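Putative c-1-tetrahydrofolate synthase, cytoplasmic (Leishmania major, PDB 4A26) probably catalyses the interconversion of folate-bound one-carbon units, as a homodimeric, bifunctional methylenetetrahydrofolate dehydrogenase and methenyltetrahydrofolate cyclohydrolase. Local coordinates at residues S5-I9 against A267-P272; A211-A217 against A233-G239. One frame throughout, in Å; residues are numbered along the deposited sequence.

Contact 1 (S5-I9 against A267-P272); sequences SAQII and AAWISP
I9 crosses W269 at about a right angle, its CG1 lying 3.7 Å from CE3 of the indole. With CG1 anti to the carbonyl carbon (chi1 -62°), this branch is swung to the backbone N side, toward the tryptophan, while CB of I9 packs on CB of S271. C159 of helix 147-159 touches both I9 and W269 and L155 touches I9, an apolar setting that suits a branched aliphatic beside a large ring. Q7 shares a face of the sheet with W269: its CB sits over the six-membered ring, 4.1 Å from the centroid, in a CH-pi contact, and its extended chain runs alongside. The amide plane is turned 43° from the ring, and OE1 comes within 3.5 Å of CH2 of W269. On the face of I8 and I270, CG2 of I8 meets CD of P272 at 3.7 Å, and F260 lies against I8, I270 and P272. At the start of the pairing, CB of A6, small enough to turn inward, packs against CB of A267 and CG2 of I270.

The polar ladder lies between. N of Q7 donates to O of A268, N of I270 to O of Q7, and N of I9 to O of I270. Q7 thus bonds to both neighbours of its partner W269, the staggered pattern of parallel strands, and strand 7-8 adds the N-terminal segment to the edge of the Rossmann-type NAD(P)-binding sheet.

Contact 2 (A211-A217 against A233-G239); sequences ADIVIAA and AAVVDVG
A233 brings its CB to 3.4 Å from O of A211, a closeness that suits a small methyl where the two segments begin to pair. A234 follows with N donating to O of D212, and its own O takes the N-H of V214 nearly end-on. CB of D212 points away from A233-G239, and its OD1 forms a salt bridge with K230. V235 lies level with V214, and its CG2 approaches CB of V214 loosely, at 4.3 Å. V236 is gripped at both backbone atoms, N to O of V214 and O from N of A216, and lies side by side with I215, whose CD1 reaches its CB at 4.0 Å; the fold at chi2 (-58°) of the isoleucine brings CD1 there. This is the parallel pairing of a Rossmann-type NAD(P)-binding domain, with I215, V236 and V238 packed against V152 of helix 147-159. D237 is a buried acid whose carboxylate accepts from the backbone N-H groups of D257 and V258. V238 rests its CG2 against CG2 of I215, and its N donates to O of A216. N of G239 donates to that same oxygen at 3.0 Å, so one carbonyl holds two successive N-H groups.

How the contacts relate
Both contacts belong to one parallel sheet, in which strand 269-271 of contact 1 lies directly beside strand 234-237 of contact 2: N of A268 probably bonds to O of A233, and N of V235 to O of W269. Their centres are about 10 Å apart. Contact 2 is interior, flanked by strands on both sides and dressed mainly in alanine, valine and isoleucine; contact 1 is the partly buried margin, where glutamine and tryptophan can share a face. Along the chain, contact 2 joins successive strands and nests within the long run of chain closed by contact 1. A side-chain bond also joins the two: OG of S271 accepts from N of D237.

Contact 1 (S5-I9 against A267-P272)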
loop_
_atom_site.group_PDB
_atom_site.type_symbol
_atom_site.label_atom_id
_atom_site.label_comp_id
_atom_site.label_asym_id
_atom_site.label_seq_id
_atom_site.Cartn_x
_atom_site.Cartn_y
_atom_site.Cartn_z
ATOM N N SER A 5 24.450 -27.781 -2.407
ATOM C CA SER A 5 24.444 -26.324 -2.099
ATOM C C SER A 5 23.397 -25.584 -2.925
ATOM O O SER A 5 22.916 -26.092 -3.938
ATOM C CB SER A 5 25.824 -25.717 -2.354
ATOM O OG SER A 5 26.770 -26.209 -1.425
ATOM N N ALA A 6 23.065 -24.374 -2.483
ATOM C CA ALA A 6 22.051 -23.551 -3.135
ATOM C C ALA A 6 22.462 -23.182 -4.550
ATOM O O ALA A 6 23.652 -23.053 -4.856
ATOM C CB ALA A 6 21.792 -22.287 -2.331
ATOM N N GLN A 7 21.462 -23.018 -5.408
ATOM C CA GLN A 7 21.680 -22.609 -6.781
ATOM C C GLN A 7 21.630 -21.091 -6.836
ATOM O O GLN A 7 21.016 -20.451 -5.980
ATOM C CB GLN A 7 20.623 -23.226 -7.694
ATOM C CG GLN A 7 21.149 -23.617 -9.067
ATOM C CD GLN A 7 20.384 -24.772 -9.670
ATOM O OE1 GLN A 7 19.187 -24.946 -9.406
ATOM N NE2 GLN A 7 21.067 -25.575 -10.489
ATOM N N ILE A 8 22.277 -20.521 -7.844
ATOM C CA ILE A 8 22.509 -19.089 -7.893
ATOM C C ILE A 8 21.558 -18.432 -8.879
ATOM O O ILE A 8 21.610 -18.705 -10.071
ATOM C CB ILE A 8 23.978 -18.787 -8.244
ATOM C CG1 ILE A 8 24.881 -19.267 -7.093
ATOM C CG2 ILE A 8 24.180 -17.305 -8.508
ATOM C CD1 ILE A 8 26.362 -18.982 -7.276
ATOM N N ILE A 9 20.678 -17.579 -8.356
ATOM C CA ILE A 9 19.724 -16.830 -9.159
ATOM C C ILE A 9 20.495 -15.796 -9.976
ATOM O O ILE A 9 20.783 -14.700 -9.491
ATOM C CB ILE A 9 18.680 -16.109 -8.259
ATOM C CG1 ILE A 9 17.861 -17.114 -7.444
ATOM C CG2 ILE A 9 17.746 -15.252 -9.088
ATOM C CD1 ILE A 9 16.867 -16.472 -6.497
ATOM N N ALA A 267 20.157 -22.730 1.816
ATOM C CA ALA A 267 19.167 -22.303 0.823
ATOM C C ALA A 267 19.119 -23.235 -0.386
ATOM O O ALA A 267 20.077 -23.949 -0.671
ATOM C CB ALA A 267 19.459 -20.875 0.366
ATOM N N ALA A 268 17.985 -23.223 -1.083
ATOM C CA ALA A 268 17.851 -23.897 -2.374
ATOM C C ALA A 268 18.156 -22.921 -3.509
ATOM O O ALA A 268 18.759 -23.299 -4.518
ATOM C CB ALA A 268 16.452 -24.472 -2.533
ATOM N N TRP A 269 17.723 -21.672 -3.344
ATOM C CA TRP A 269 18.007 -20.612 -4.304
ATOM C C TRP A 269 18.494 -19.356 -3.587
ATOM O O TRP A 269 18.026 -19.033 -2.496
ATOM C CB TRP A 269 16.755 -20.278 -5.112
ATOM C CG TRP A 269 16.345 -21.346 -6.063
ATOM C CD1 TRP A 269 15.520 -22.405 -5.805
ATOM C CD2 TRP A 269 16.735 -21.464 -7.440
ATOM N NE1 TRP A 269 15.374 -23.175 -6.939
ATOM C CE2 TRP A 269 16.107 -22.619 -7.954
ATOM C CE3 TRP A 269 17.554 -20.707 -8.286
ATOM C CZ2 TRP A 269 16.274 -23.037 -9.276
ATOM C CZ3 TRP A 269 17.718 -21.123 -9.605
ATOM C CH2 TRP A 269 17.082 -22.279 -10.085
ATOM N N ILE A 270 19.429 -18.650 -4.214
ATOM C CA ILE A 270 19.948 -17.399 -3.675
ATOM C C ILE A 270 20.442 -16.497 -4.811
ATOM O O ILE A 270 20.859 -16.986 -5.859
ATOM C CB ILE A 270 21.071 -17.673 -2.646
ATOM C CG1 ILE A 270 21.483 -16.394 -1.922
ATOM C CG2 ILE A 270 22.275 -18.303 -3.315
ATOM C CD1 ILE A 270 22.104 -16.662 -0.572
ATOM N N SER A 271 20.362 -15.182 -4.615
ATOM C CA SER A 271 20.904 -14.217 -5.574
ATOM C C SER A 271 22.027 -13.432 -4.904
ATOM O O SER A 271 21.787 -12.725 -3.924
ATOM C CB SER A 271 19.823 -13.253 -6.046
ATOM O OG SER A 271 19.425 -12.399 -4.988
ATOM N N PRO A 272 23.252 -13.539 -5.432
ATOM C CA PRO A 272 24.390 -12.906 -4.786
ATOM C C PRO A 272 24.485 -11.411 -5.087
ATOM O O PRO A 272 23.879 -10.937 -6.044
ATOM C CB PRO A 272 25.569 -13.631 -5.419
ATOM C CG PRO A 272 25.109 -13.895 -6.814
ATOM C CD PRO A 272 23.625 -14.119 -6.735
#

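Contact 2 (A211-A217 against A233-G239)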
loop_
_atom_site.group_PDB
_atom_site.type_symbol
_atom_site.label_atom_id
_atom_site.label_comp_id
_atom_site.label_asym_id
_atom_site.label_seq_id
_atom_site.Cartn_x
_atom_site.Cartn_y
_atom_site.Cartn_z
ATOM N N ALA A 211 10.585 -19.056 7.022
ATOM C CA ALA A 211 10.431 -18.294 5.780
ATOM C C ALA A 211 10.888 -19.092 4.568
ATOM O O ALA A 211 12.078 -19.375 4.413
ATOM C CB ALA A 211 11.207 -16.988 5.853
ATOM N N ASP A 212 9.933 -19.438 3.708
ATOM C CA ASP A 212 10.224 -20.102 2.443
ATOM C C ASP A 212 10.900 -19.141 1.469
ATOM O O ASP A 212 11.676 -19.552 0.603
ATOM C CB ASP A 212 8.938 -20.656 1.838
ATOM C CG ASP A 212 8.348 -21.778 2.668
ATOM O OD1 ASP A 212 9.014 -22.828 2.791
ATOM O OD2 ASP A 212 7.231 -21.614 3.204
ATOM N N ILE A 213 10.592 -17.859 1.619
ATOM C CA ILE A 213 11.191 -16.805 0.817
ATOM C C ILE A 213 11.754 -15.744 1.769
ATOM O O ILE A 213 11.205 -15.520 2.851
ATOM C CB ILE A 213 10.143 -16.203 -0.153
ATOM C CG1 ILE A 213 9.650 -17.300 -1.118
ATOM C CG2 ILE A 213 10.718 -15.011 -0.911
ATOM C CD1 ILE A 213 8.628 -16.845 -2.130
ATOM N N VAL A 214 12.866 -15.122 1.386
ATOM C CA VAL A 214 13.477 -14.069 2.191
ATOM C C VAL A 214 14.017 -12.978 1.285
ATOM O O VAL A 214 14.782 -13.253 0.351
ATOM C CB VAL A 214 14.646 -14.587 3.049
ATOM C CG1 VAL A 214 15.238 -13.448 3.863
ATOM C CG2 VAL A 214 14.194 -15.720 3.962
ATOM N N ILE A 215 13.619 -11.741 1.571
ATOM C CA ILE A 215 14.061 -10.585 0.808
ATOM C C ILE A 215 14.886 -9.719 1.748
ATOM O O ILE A 215 14.353 -9.142 2.698
ATOM C CB ILE A 215 12.865 -9.789 0.237
ATOM C CG1 ILE A 215 11.821 -10.727 -0.379
ATOM C CG2 ILE A 215 13.329 -8.811 -0.822
ATOM C CD1 ILE A 215 12.362 -11.608 -1.478
ATOM N N ALA A 216 16.193 -9.666 1.501
ATOM C CA ALA A 216 17.110 -8.891 2.329
ATOM C C ALA A 216 17.268 -7.485 1.757
ATOM O O ALA A 216 17.998 -7.279 0.782
ATOM C CB ALA A 216 18.449 -9.587 2.415
ATOM N N ALA A 217 16.580 -6.524 2.371
ATOM C CA ALA A 217 16.531 -5.152 1.870
ATOM C C ALA A 217 16.826 -4.106 2.940
ATOM O O ALA A 217 16.466 -2.943 2.775
ATOM C CB ALA A 217 15.166 -4.881 1.247
ATOM N N ALA A 233 15.078 -22.662 1.460
ATOM C CA ALA A 233 14.471 -21.356 1.203
ATOM C C ALA A 233 15.044 -20.690 -0.040
ATOM O O ALA A 233 16.084 -21.104 -0.559
ATOM C CB ALA A 233 14.663 -20.439 2.408
ATOM N N ALA A 234 14.346 -19.662 -0.511
ATOM C CA ALA A 234 14.824 -18.824 -1.601
ATOM C C ALA A 234 15.177 -17.476 -1.003
ATOM O O ALA A 234 14.339 -16.850 -0.348
ATOM C CB ALA A 234 13.757 -18.668 -2.665
ATOM N N VAL A 235 16.413 -17.034 -1.221
ATOM C CA VAL A 235 16.891 -15.780 -0.651
ATOM C C VAL A 235 17.277 -14.785 -1.743
ATOM O O VAL A 235 18.138 -15.073 -2.571
ATOM C CB VAL A 235 18.107 -16.017 0.265
ATOM C CG1 VAL A 235 18.557 -14.698 0.904
ATOM C CG2 VAL A 235 17.774 -17.043 1.332
ATOM N N VAL A 236 16.639 -13.612 -1.734
ATOM C CA VAL A 236 17.004 -12.530 -2.654
ATOM C C VAL A 236 17.665 -11.378 -1.899
ATOM O O VAL A 236 17.032 -10.715 -1.080
ATOM C CB VAL A 236 15.797 -11.999 -3.449
ATOM C CG1 VAL A 236 16.274 -11.038 -4.531
ATOM C CG2 VAL A 236 15.024 -13.145 -4.071
ATOM N N ASP A 237 18.943 -11.152 -2.191
ATOM C CA ASP A 237 19.727 -10.119 -1.531
ATOM C C ASP A 237 19.655 -8.832 -2.346
ATOM O O ASP A 237 20.279 -8.719 -3.391
ATOM C CB ASP A 237 21.182 -10.590 -1.393
ATOM C CG ASP A 237 21.986 -9.767 -0.400
ATOM O OD1 ASP A 237 21.620 -8.609 -0.105
ATOM O OD2 ASP A 237 22.999 -10.291 0.097
ATOM N N VAL A 238 18.884 -7.868 -1.857
ATOM C CA VAL A 238 18.719 -6.579 -2.534
ATOM C C VAL A 238 19.611 -5.487 -1.921
ATOM O O VAL A 238 19.853 -4.447 -2.540
ATOM C CB VAL A 238 17.240 -6.115 -2.512
ATOM C CG1 VAL A 238 17.014 -5.026 -3.548
ATOM C CG2 VAL A 238 16.308 -7.281 -2.788
ATOM N N GLY A 239 20.103 -5.724 -0.709
ATOM C CA GLY A 239 21.027 -4.798 -0.068
ATOM C C GLY A 239 22.355 -4.704 -0.796
ATOM O O GLY A 239 22.844 -5.688 -1.335
#